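Long-range contacts in fiber protein (Duck adenovirus 1, PDB 6ITX), which probably attaches the egg drop syndrome virus to its host cell through the trimeric C-terminal head of the capsid fiber, the part described here: residues E220-F231 with T242-P250; C114-Y125 with Q140-G151. All coordinates share one frame; numbering follows the deposited sequence.

Interaction 1. Residues E220-F231 with T242-P250. With SO4 (sulfate ion), chain N.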
loop_
_atom_site.group_PDB
_atom_site.type_symbol
_atom_site.label_atom_id
_atom_site.label_comp_id
_atom_site.label_asym_id
_atom_site.label_seq_id
_atom_site.Cartn_x
_atom_site.Cartn_y
_atom_site.Cartn_z
ATOM N N GLU A 220 -9.444 13.579 -9.476
ATOM C CA GLU A 220 -8.380 13.488 -8.479
ATOM C C GLU A 220 -7.421 14.683 -8.503
ATOM O O GLU A 220 -6.730 14.921 -7.506
ATOM C CB GLU A 220 -7.604 12.181 -8.647
ATOM C CG GLU A 220 -6.751 12.112 -9.870
ATOM C CD GLU A 220 -7.554 11.719 -11.090
ATOM O OE1 GLU A 220 -8.794 11.526 -10.952
ATOM O OE2 GLU A 220 -6.945 11.599 -12.183
ATOM N N THR A 221 -7.377 15.459 -9.586
ATOM C CA THR A 221 -6.550 16.659 -9.593
ATOM C C THR A 221 -7.174 17.814 -8.836
ATOM O O THR A 221 -6.546 18.877 -8.737
ATOM C CB THR A 221 -6.252 17.141 -11.012
ATOM O OG1 THR A 221 -7.448 17.101 -11.795
ATOM C CG2 THR A 221 -5.175 16.295 -11.653
ATOM N N GLU A 222 -8.390 17.650 -8.327
ATOM C CA GLU A 222 -9.077 18.692 -7.578
ATOM C C GLU A 222 -9.141 18.363 -6.101
ATOM O O GLU A 222 -9.637 19.176 -5.309
ATOM C CB GLU A 222 -10.489 18.892 -8.135
ATOM C CG GLU A 222 -10.562 18.698 -9.630
ATOM C CD GLU A 222 -11.708 19.446 -10.267
ATOM O OE1 GLU A 222 -12.740 18.800 -10.570
ATOM O OE2 GLU A 222 -11.568 20.675 -10.460
ATOM N N LEU A 223 -8.655 17.195 -5.710
ATOM C CA LEU A 223 -8.660 16.832 -4.305
ATOM C C LEU A 223 -7.567 17.593 -3.554
ATOM O O LEU A 223 -6.484 17.842 -4.100
ATOM C CB LEU A 223 -8.463 15.320 -4.164
ATOM C CG LEU A 223 -9.566 14.535 -4.881
ATOM C CD1 LEU A 223 -9.328 13.054 -4.780
ATOM C CD2 LEU A 223 -10.928 14.891 -4.298
ATOM N N PRO A 224 -7.815 17.989 -2.321
ATOM C CA PRO A 224 -6.742 18.583 -1.498
ATOM C C PRO A 224 -5.782 17.526 -0.961
ATOM O O PRO A 224 -5.560 17.401 0.236
ATOM C CB PRO A 224 -7.530 19.271 -0.379
ATOM C CG PRO A 224 -8.747 18.417 -0.238
ATOM C CD PRO A 224 -9.098 17.915 -1.607
ATOM N N GLY A 225 -5.206 16.754 -1.855
ATOM C CA GLY A 225 -4.350 15.695 -1.368
ATOM C C GLY A 225 -5.053 14.359 -1.506
ATOM O O GLY A 225 -6.281 14.261 -1.385
ATOM N N TYR A 226 -4.269 13.321 -1.780
ATOM C CA TYR A 226 -4.799 11.972 -1.882
ATOM C C TYR A 226 -3.643 10.998 -1.769
ATOM O O TYR A 226 -2.477 11.356 -1.950
ATOM C CB TYR A 226 -5.566 11.731 -3.191
ATOM C CG TYR A 226 -4.755 11.898 -4.461
ATOM C CD1 TYR A 226 -3.692 11.037 -4.763
ATOM C CD2 TYR A 226 -5.059 12.907 -5.381
ATOM C CE1 TYR A 226 -2.936 11.195 -5.923
ATOM C CE2 TYR A 226 -4.317 13.069 -6.547
ATOM C CZ TYR A 226 -3.266 12.206 -6.812
ATOM O OH TYR A 226 -2.527 12.360 -7.954
ATOM N N THR A 227 -3.996 9.760 -1.476
ATOM C CA THR A 227 -3.115 8.617 -1.595
ATOM C C THR A 227 -3.605 7.799 -2.772
ATOM O O THR A 227 -4.798 7.821 -3.103
ATOM C CB THR A 227 -3.133 7.776 -0.322
ATOM O OG1 THR A 227 -4.458 7.262 -0.100
ATOM C CG2 THR A 227 -2.714 8.640 0.870
ATOM N N ARG A 228 -2.689 7.115 -3.435
ATOM C CA ARG A 228 -3.044 6.412 -4.652
ATOM C C ARG A 228 -2.777 4.931 -4.487
ATOM O O ARG A 228 -1.777 4.531 -3.887
ATOM C CB ARG A 228 -2.285 6.944 -5.865
ATOM C CG ARG A 228 -2.984 6.575 -7.151
ATOM C CD ARG A 228 -2.155 6.836 -8.364
ATOM N NE ARG A 228 -0.887 6.130 -8.285
ATOM C CZ ARG A 228 0.070 6.265 -9.194
ATOM N NH1 ARG A 228 1.209 5.599 -9.073
ATOM N NH2 ARG A 228 -0.128 7.069 -10.230
ATOM N N HIS A 229 -3.675 4.124 -5.034
ATOM C CA HIS A 229 -3.579 2.680 -4.913
ATOM C C HIS A 229 -3.814 2.063 -6.281
ATOM O O HIS A 229 -4.862 2.287 -6.895
ATOM C CB HIS A 229 -4.559 2.164 -3.858
ATOM C CG HIS A 229 -4.305 2.741 -2.490
ATOM N ND1 HIS A 229 -4.697 4.020 -2.124
ATOM C CD2 HIS A 229 -3.605 2.249 -1.440
ATOM C CE1 HIS A 229 -4.308 4.261 -0.888
ATOM N NE2 HIS A 229 -3.641 3.203 -0.452
ATOM N N SER A 230 -2.814 1.332 -6.778
ATOM C CA SER A 230 -2.841 0.832 -8.143
ATOM C C SER A 230 -3.359 -0.596 -8.189
ATOM O O SER A 230 -3.026 -1.423 -7.332
ATOM C CB SER A 230 -1.459 0.907 -8.782
ATOM O OG SER A 230 -1.186 2.228 -9.187
ATOM N N PHE A 231 -4.153 -0.879 -9.218
ATOM C CA PHE A 231 -4.863 -2.139 -9.348
ATOM C C PHE A 231 -5.221 -2.314 -10.818
ATOM O O PHE A 231 -4.878 -1.477 -11.661
ATOM C CB PHE A 231 -6.114 -2.163 -8.459
ATOM C CG PHE A 231 -7.262 -1.330 -8.979
ATOM C CD1 PHE A 231 -7.356 0.019 -8.656
ATOM C CD2 PHE A 231 -8.257 -1.899 -9.787
ATOM C CE1 PHE A 231 -8.424 0.806 -9.125
ATOM C CE2 PHE A 231 -9.334 -1.129 -10.270
ATOM C CZ PHE A 231 -9.417 0.231 -9.934
ATOM N N THR A 242 -6.161 -2.050 -18.986
ATOM C CA THR A 242 -4.721 -1.900 -18.877
ATOM C C THR A 242 -4.259 -1.425 -17.517
ATOM O O THR A 242 -3.066 -1.537 -17.226
ATOM C CB THR A 242 -4.192 -0.926 -19.936
ATOM O OG1 THR A 242 -4.946 0.292 -19.861
ATOM C CG2 THR A 242 -4.308 -1.536 -21.326
ATOM N N GLY A 243 -5.150 -0.924 -16.674
ATOM C CA GLY A 243 -4.743 -0.504 -15.348
ATOM C C GLY A 243 -5.845 0.258 -14.640
ATOM O O GLY A 243 -6.917 0.531 -15.188
ATOM N N GLY A 244 -5.555 0.605 -13.397
ATOM C CA GLY A 244 -6.547 1.249 -12.563
ATOM C C GLY A 244 -5.890 1.936 -11.394
ATOM O O GLY A 244 -4.842 1.503 -10.899
ATOM N N ASN A 245 -6.508 3.022 -10.954
ATOM C CA ASN A 245 -5.997 3.735 -9.801
ATOM C C ASN A 245 -7.154 4.177 -8.920
ATOM O O ASN A 245 -8.203 4.601 -9.410
ATOM C CB ASN A 245 -5.110 4.900 -10.246
ATOM C CG ASN A 245 -3.698 4.424 -10.595
ATOM O OD1 ASN A 245 -2.960 3.966 -9.725
ATOM N ND2 ASN A 245 -3.336 4.497 -11.872
ATOM N N LEU A 246 -6.971 3.998 -7.620
ATOM C CA LEU A 246 -7.917 4.435 -6.612
ATOM C C LEU A 246 -7.279 5.606 -5.889
ATOM O O LEU A 246 -6.109 5.528 -5.509
ATOM C CB LEU A 246 -8.242 3.300 -5.633
ATOM C CG LEU A 246 -8.888 3.671 -4.292
ATOM C CD1 LEU A 246 -10.269 4.285 -4.483
ATOM C CD2 LEU A 246 -8.989 2.465 -3.436
ATOM N N TYR A 247 -8.026 6.696 -5.734
ATOM C CA TYR A 247 -7.529 7.893 -5.064
ATOM C C TYR A 247 -8.398 8.125 -3.841
ATOM O O TYR A 247 -9.610 8.337 -3.972
ATOM C CB TYR A 247 -7.549 9.119 -5.988
ATOM C CG TYR A 247 -6.738 8.924 -7.241
ATOM C CD1 TYR A 247 -7.231 8.155 -8.273
ATOM C CD2 TYR A 247 -5.468 9.497 -7.390
ATOM C CE1 TYR A 247 -6.513 7.945 -9.410
ATOM C CE2 TYR A 247 -4.732 9.294 -8.541
ATOM C CZ TYR A 247 -5.269 8.498 -9.550
ATOM O OH TYR A 247 -4.606 8.250 -10.732
ATOM N N VAL A 248 -7.790 8.063 -2.659
ATOM C CA VAL A 248 -8.521 8.200 -1.411
ATOM C C VAL A 248 -8.272 9.590 -0.865
ATOM O O VAL A 248 -7.127 10.059 -0.813
ATOM C CB VAL A 248 -8.109 7.134 -0.388
ATOM C CG1 VAL A 248 -8.853 7.355 0.903
ATOM C CG2 VAL A 248 -8.337 5.748 -0.936
ATOM N N CYS A 249 -9.331 10.239 -0.460
ATOM C CA CYS A 249 -9.268 11.566 0.101
ATOM C C CYS A 249 -10.505 11.748 0.959
ATOM O O CYS A 249 -11.634 11.594 0.457
ATOM C CB CYS A 249 -9.223 12.635 -0.985
ATOM S SG CYS A 249 -9.268 14.262 -0.243
ATOM N N PRO A 250 -10.346 12.042 2.246
ATOM C CA PRO A 250 -11.519 12.281 3.085
ATOM C C PRO A 250 -12.335 13.468 2.582
ATOM O O PRO A 250 -11.849 14.335 1.854
ATOM C CB PRO A 250 -10.909 12.538 4.466
ATOM C CG PRO A 250 -9.687 11.679 4.446
ATOM C CD PRO A 250 -9.130 11.889 3.056
HETATM S S SO4 N . 3.293 4.526 -12.412
HETATM O O1 SO4 N . 3.922 3.234 -12.778
HETATM O O2 SO4 N . 2.827 4.463 -11.020
HETATM O O3 SO4 N . 4.289 5.596 -12.534
HETATM O O4 SO4 N . 2.099 4.798 -13.235
#

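Interaction 2. Residues C114-Y125 with Q140-G151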
loop_
_atom_site.group_PDB
_atom_site.type_symbol
_atom_site.label_atom_id
_atom_site.label_comp_id
_atom_site.label_asym_id
_atom_site.label_seq_id
_atom_site.Cartn_x
_atom_site.Cartn_y
_atom_site.Cartn_z
ATOM N N CYS A 114 -20.006 10.713 -11.887
ATOM C CA CYS A 114 -19.091 10.585 -13.008
ATOM C C CYS A 114 -18.806 11.943 -13.640
ATOM O O CYS A 114 -19.509 12.929 -13.392
ATOM C CB CYS A 114 -19.674 9.619 -14.060
ATOM S SG CYS A 114 -20.054 7.930 -13.433
ATOM N N PRO A 115 -17.770 12.032 -14.472
ATOM C CA PRO A 115 -17.423 13.322 -15.085
ATOM C C PRO A 115 -18.590 13.953 -15.836
ATOM O O PRO A 115 -19.486 13.275 -16.332
ATOM C CB PRO A 115 -16.292 12.949 -16.049
ATOM C CG PRO A 115 -15.684 11.770 -15.444
ATOM C CD PRO A 115 -16.785 10.991 -14.812
ATOM N N GLN A 116 -18.551 15.280 -15.941
ATOM C CA GLN A 116 -19.487 16.036 -16.776
ATOM C C GLN A 116 -20.938 15.721 -16.435
ATOM O O GLN A 116 -21.781 15.520 -17.317
ATOM C CB GLN A 116 -19.218 15.808 -18.264
ATOM C CG GLN A 116 -17.754 15.620 -18.634
ATOM C CD GLN A 116 -17.558 15.391 -20.127
ATOM O OE1 GLN A 116 -17.491 16.345 -20.905
ATOM N NE2 GLN A 116 -17.490 14.116 -20.537
ATOM N N ASN A 117 -21.217 15.674 -15.131
ATOM C CA ASN A 117 -22.587 15.630 -14.614
ATOM C C ASN A 117 -23.331 14.373 -15.083
ATOM O O ASN A 117 -24.538 14.392 -15.323
ATOM C CB ASN A 117 -23.337 16.916 -14.991
ATOM C CG ASN A 117 -24.720 17.019 -14.343
ATOM O OD1 ASN A 117 -25.637 17.624 -14.919
ATOM N ND2 ASN A 117 -24.884 16.412 -13.151
ATOM N N LYS A 118 -22.611 13.256 -15.204
ATOM C CA LYS A 118 -23.236 11.953 -15.391
ATOM C C LYS A 118 -23.094 11.130 -14.118
ATOM O O LYS A 118 -22.430 11.530 -13.152
ATOM C CB LYS A 118 -22.649 11.217 -16.592
ATOM C CG LYS A 118 -22.562 12.071 -17.847
ATOM C CD LYS A 118 -22.327 11.223 -19.080
ATOM C CE LYS A 118 -21.654 11.996 -20.226
ATOM N NZ LYS A 118 -20.941 11.073 -21.206
ATOM N N ALA A 119 -23.759 9.979 -14.109
ATOM C CA ALA A 119 -23.766 9.137 -12.922
ATOM C C ALA A 119 -23.865 7.675 -13.324
ATOM O O ALA A 119 -24.097 7.330 -14.490
ATOM C CB ALA A 119 -24.912 9.499 -11.976
ATOM N N ALA A 120 -23.692 6.813 -12.327
ATOM C CA ALA A 120 -23.798 5.380 -12.525
ATOM C C ALA A 120 -24.284 4.746 -11.235
ATOM O O ALA A 120 -24.098 5.286 -10.136
ATOM C CB ALA A 120 -22.459 4.774 -12.958
ATOM N N LYS A 121 -24.927 3.597 -11.373
ATOM C CA LYS A 121 -25.252 2.792 -10.212
ATOM C C LYS A 121 -24.484 1.488 -10.309
ATOM O O LYS A 121 -24.431 0.868 -11.377
ATOM C CB LYS A 121 -26.766 2.598 -10.075
ATOM C CG LYS A 121 -27.381 4.001 -9.825
ATOM C CD LYS A 121 -28.885 4.139 -9.773
ATOM C CE LYS A 121 -29.381 3.938 -8.352
ATOM N NZ LYS A 121 -30.000 2.570 -8.173
ATOM N N VAL A 122 -23.833 1.121 -9.213
ATOM C CA VAL A 122 -22.861 0.041 -9.189
ATOM C C VAL A 122 -23.104 -0.797 -7.937
ATOM O O VAL A 122 -23.969 -0.487 -7.118
ATOM C CB VAL A 122 -21.404 0.556 -9.234
ATOM C CG1 VAL A 122 -21.169 1.448 -10.483
ATOM C CG2 VAL A 122 -21.055 1.295 -7.965
ATOM N N ALA A 123 -22.343 -1.884 -7.814
ATOM C CA ALA A 123 -22.408 -2.755 -6.654
ATOM C C ALA A 123 -21.053 -2.770 -5.962
ATOM O O ALA A 123 -20.007 -2.639 -6.612
ATOM C CB ALA A 123 -22.828 -4.170 -7.042
ATOM N N GLY A 124 -21.067 -2.922 -4.638
ATOM C CA GLY A 124 -19.838 -2.801 -3.884
ATOM C C GLY A 124 -19.838 -3.566 -2.579
ATOM O O GLY A 124 -20.886 -3.872 -2.001
ATOM N N TYR A 125 -18.623 -3.849 -2.111
ATOM C CA TYR A 125 -18.379 -4.438 -0.802
ATOM C C TYR A 125 -17.160 -3.774 -0.183
ATOM O O TYR A 125 -16.096 -3.731 -0.803
ATOM C CB TYR A 125 -18.142 -5.941 -0.905
ATOM C CG TYR A 125 -17.958 -6.560 0.440
ATOM C CD1 TYR A 125 -18.960 -6.453 1.401
ATOM C CD2 TYR A 125 -16.793 -7.248 0.771
ATOM C CE1 TYR A 125 -18.812 -7.029 2.657
ATOM C CE2 TYR A 125 -16.632 -7.833 2.022
ATOM C CZ TYR A 125 -17.650 -7.717 2.958
ATOM O OH TYR A 125 -17.528 -8.266 4.210
ATOM N N GLN A 140 -14.256 -3.144 -3.082
ATOM C CA GLN A 140 -14.464 -3.966 -4.268
ATOM C C GLN A 140 -15.734 -3.483 -4.942
ATOM O O GLN A 140 -16.784 -3.417 -4.294
ATOM C CB GLN A 140 -14.578 -5.453 -3.908
ATOM C CG GLN A 140 -14.802 -6.353 -5.101
ATOM C CD GLN A 140 -14.629 -7.833 -4.787
ATOM O OE1 GLN A 140 -15.045 -8.318 -3.741
ATOM N NE2 GLN A 140 -14.020 -8.551 -5.704
ATOM N N ILE A 141 -15.635 -3.137 -6.233
ATOM C CA ILE A 141 -16.731 -2.541 -6.991
ATOM C C ILE A 141 -17.024 -3.403 -8.208
ATOM O O ILE A 141 -16.098 -3.846 -8.896
ATOM C CB ILE A 141 -16.400 -1.097 -7.425
ATOM C CG1 ILE A 141 -16.144 -0.234 -6.193
ATOM C CG2 ILE A 141 -17.536 -0.494 -8.301
ATOM C CD1 ILE A 141 -17.379 -0.116 -5.339
ATOM N N LYS A 142 -18.314 -3.637 -8.479
ATOM C CA LYS A 142 -18.753 -4.331 -9.686
ATOM C C LYS A 142 -19.746 -3.457 -10.431
ATOM O O LYS A 142 -20.661 -2.903 -9.816
ATOM C CB LYS A 142 -19.400 -5.668 -9.356
ATOM C CG LYS A 142 -19.759 -6.461 -10.585
ATOM C CD LYS A 142 -20.161 -7.861 -10.197
ATOM C CE LYS A 142 -20.942 -8.550 -11.300
ATOM N NZ LYS A 142 -21.343 -9.911 -10.799
ATOM N N ALA A 143 -19.587 -3.352 -11.749
ATOM C CA ALA A 143 -20.454 -2.480 -12.526
ATOM C C ALA A 143 -20.871 -3.131 -13.846
ATOM O O ALA A 143 -20.199 -4.022 -14.376
ATOM C CB ALA A 143 -19.771 -1.141 -12.797
ATOM N N THR A 144 -22.006 -2.668 -14.377
ATOM C CA THR A 144 -22.479 -3.072 -15.693
ATOM C C THR A 144 -22.734 -1.843 -16.553
ATOM O O THR A 144 -23.102 -0.776 -16.055
ATOM C CB THR A 144 -23.771 -3.911 -15.620
ATOM O OG1 THR A 144 -24.824 -3.134 -15.036
ATOM C CG2 THR A 144 -23.562 -5.175 -14.809
ATOM N N ALA A 145 -22.551 -2.004 -17.860
ATOM C CA ALA A 145 -22.833 -0.895 -18.767
ATOM C C ALA A 145 -24.308 -0.521 -18.731
ATOM O O ALA A 145 -24.658 0.663 -18.883
ATOM C CB ALA A 145 -22.403 -1.248 -20.189
ATOM N N GLY A 146 -25.178 -1.511 -18.503
ATOM C CA GLY A 146 -26.607 -1.238 -18.467
ATOM C C GLY A 146 -26.960 -0.226 -17.402
ATOM O O GLY A 146 -27.794 0.656 -17.618
ATOM N N TYR A 147 -26.294 -0.318 -16.251
ATOM C CA TYR A 147 -26.486 0.626 -15.169
ATOM C C TYR A 147 -25.456 1.744 -15.184
ATOM O O TYR A 147 -25.291 2.447 -14.178
ATOM C CB TYR A 147 -26.464 -0.117 -13.846
ATOM C CG TYR A 147 -27.707 -0.917 -13.650
ATOM C CD1 TYR A 147 -28.919 -0.292 -13.345
ATOM C CD2 TYR A 147 -27.693 -2.296 -13.790
ATOM C CE1 TYR A 147 -30.070 -1.026 -13.164
ATOM C CE2 TYR A 147 -28.836 -3.039 -13.616
ATOM C CZ TYR A 147 -30.022 -2.403 -13.304
ATOM O OH TYR A 147 -31.155 -3.161 -13.131
ATOM N N TRP A 148 -24.755 1.912 -16.291
ATOM C CA TRP A 148 -23.849 3.028 -16.475
ATOM C C TRP A 148 -24.502 4.014 -17.422
ATOM O O TRP A 148 -25.435 3.677 -18.149
ATOM C CB TRP A 148 -22.509 2.559 -17.045
ATOM C CG TRP A 148 -21.356 3.378 -16.615
ATOM C CD1 TRP A 148 -20.810 4.448 -17.273
ATOM C CD2 TRP A 148 -20.580 3.196 -15.426
ATOM N NE1 TRP A 148 -19.756 4.944 -16.556
ATOM C CE2 TRP A 148 -19.593 4.198 -15.417
ATOM C CE3 TRP A 148 -20.624 2.276 -14.367
ATOM C CZ2 TRP A 148 -18.659 4.310 -14.398
ATOM C CZ3 TRP A 148 -19.693 2.396 -13.351
ATOM C CH2 TRP A 148 -18.725 3.407 -13.378
ATOM N N PHE A 149 -24.008 5.245 -17.413
ATOM C CA PHE A 149 -24.593 6.223 -18.302
ATOM C C PHE A 149 -24.319 5.796 -19.732
ATOM O O PHE A 149 -23.651 4.787 -19.981
ATOM C CB PHE A 149 -24.053 7.623 -17.991
ATOM C CG PHE A 149 -22.556 7.755 -18.114
ATOM C CD1 PHE A 149 -21.941 7.827 -19.369
ATOM C CD2 PHE A 149 -21.766 7.843 -16.975
ATOM C CE1 PHE A 149 -20.576 7.962 -19.482
ATOM C CE2 PHE A 149 -20.389 7.984 -17.082
ATOM C CZ PHE A 149 -19.791 8.032 -18.335
ATOM N N THR A 150 -24.838 6.572 -20.686
ATOM C CA THR A 150 -24.677 6.274 -22.105
ATOM C C THR A 150 -24.196 7.517 -22.834
ATOM O O THR A 150 -24.665 8.617 -22.552
ATOM C CB THR A 150 -25.997 5.768 -22.724
ATOM O OG1 THR A 150 -26.521 4.689 -21.932
ATOM C CG2 THR A 150 -25.780 5.268 -24.164
ATOM N N GLY A 151 -23.254 7.335 -23.747
ATOM C CA GLY A 151 -22.618 8.355 -24.562
ATOM C C GLY A 151 -21.170 8.604 -24.144
ATOM O O GLY A 151 -20.788 8.433 -22.976
#

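Interaction 1. Residues E220-F231 with T242-P250
With Tyr226 CG held between its backbone N and carbonyl carbon (chi1 61°) and Tyr247 CG beside its backbone N, opposite the carbonyl carbon (chi1 -58°), the two rings meet. The edge of Tyr247 stands on the face of Tyr226 in a T-shaped pair, ring centres 4.8 Å apart and planes at 87°. Both faces of Tyr247 are taken as well. Glu220 CG sits over the middle of one, 3.8 Å from the ring centroid; Arg228 CG comes over the opposite face, nearer the rim.

Beyond that ring the Arg228 guanidinium reaches a sulfate, probably from the crystallisation liquor, with a hydrogen bond of 2.8 Å from NH1 to SO4 O2. Arg228 of the second and third subunits bond the same ion, which probably offsets the charge of the three arginines. Asn245 OD1 lies over a face of the Arg228 guanidinium and takes the hydrogen bond of Ser230 OG. Further along, Gly244 CA packs 4.0 Å from the centroid of the Phe231 ring, over its face.

Paired backbone bonds hold Thr227 to Val248 and His229 to Leu246, and Phe231 N adds one more, to Gly244 O. Strands 226-235 and 241-253 thus form an antiparallel beta hairpin of the fiber head, and Tyr226, Thr227 and Phe231 carry its sheet into neighbouring subunits.

Interaction 2. Residues C114-Y125 with Q140-G151
Ala123, Gly124 and Tyr125 pair with Lys142, Ile141 and Gln140 across two antiparallel strands, and backbone hydrogen bonds do the joining. Ala123 and Lys142 exchange a reciprocal pair, with Lys142 N 2.7 Å from Ala123 O, and Tyr125 and Gln140 exchange another. Between them Gly124 and Ile141 form a non-hydrogen-bonded pair, where Gly124 CA comes 3.1 Å from Gln140 O. Further along, a type I beta turn runs from Ala145 to Trp148, and the chain still meets the same strand: Lys121 N gives a hydrogen bond to Tyr147 O, 3.1 Å away.

This is the beta hairpin of strands 118-131 and 134-144 in the fiber head. Strand 110-114 bonds to the first of these strands and strand 288-299 to the second, so the hairpin lies inside the sheet. Gln140 ties it further, its NE2 bonding to Thr291 O and to Ser202 O of the third subunit.

Apolar and CH-pi contacts gather round Trp148 and Phe149. Ala120 CB lies over the six-membered ring of Trp148, 3.5 Å from its centroid, while Val122 CG1 approaches CZ3 of that indole obliquely at 3.4 Å and also touches Ala143 CB. Phe149 swings CG between its backbone N and carbonyl carbon (chi1 59°), bringing one ring face against the extended Lys118 chain, which crosses it at about a right angle with CD 3.6 Å from the ring centroid. On the opposite face Trp148 CD1 packs.

Cys114 adds sulfur-aromatic contacts: its SG sits at the edge of Phe149, 4.9 Å from the ring centroid, and meets Trp148 obliquely. A separate polar contact is the weak hydrogen bond from Lys118 NZ to Gly151 O.

In the fold
Interaction 2 closes along the chain before interaction 1 opens, so the two hairpins follow one another in series. Their centres are about 18 Å apart and their nearest atoms about 7 Å, without touching. Strand 288-299 bridges them: it pairs antiparallel with strand 134-144 of interaction 2 and with strand 226-235 of interaction 1, placing both hairpins in one mixed sheet. Both also touch the third subunit, though differently: interaction 1 continues the sheet into both neighbouring subunits, whereas interaction 2 reaches the third through side chains. Both hairpins thus belong to the main sheet of the subunit and also take part in the trimer of the head.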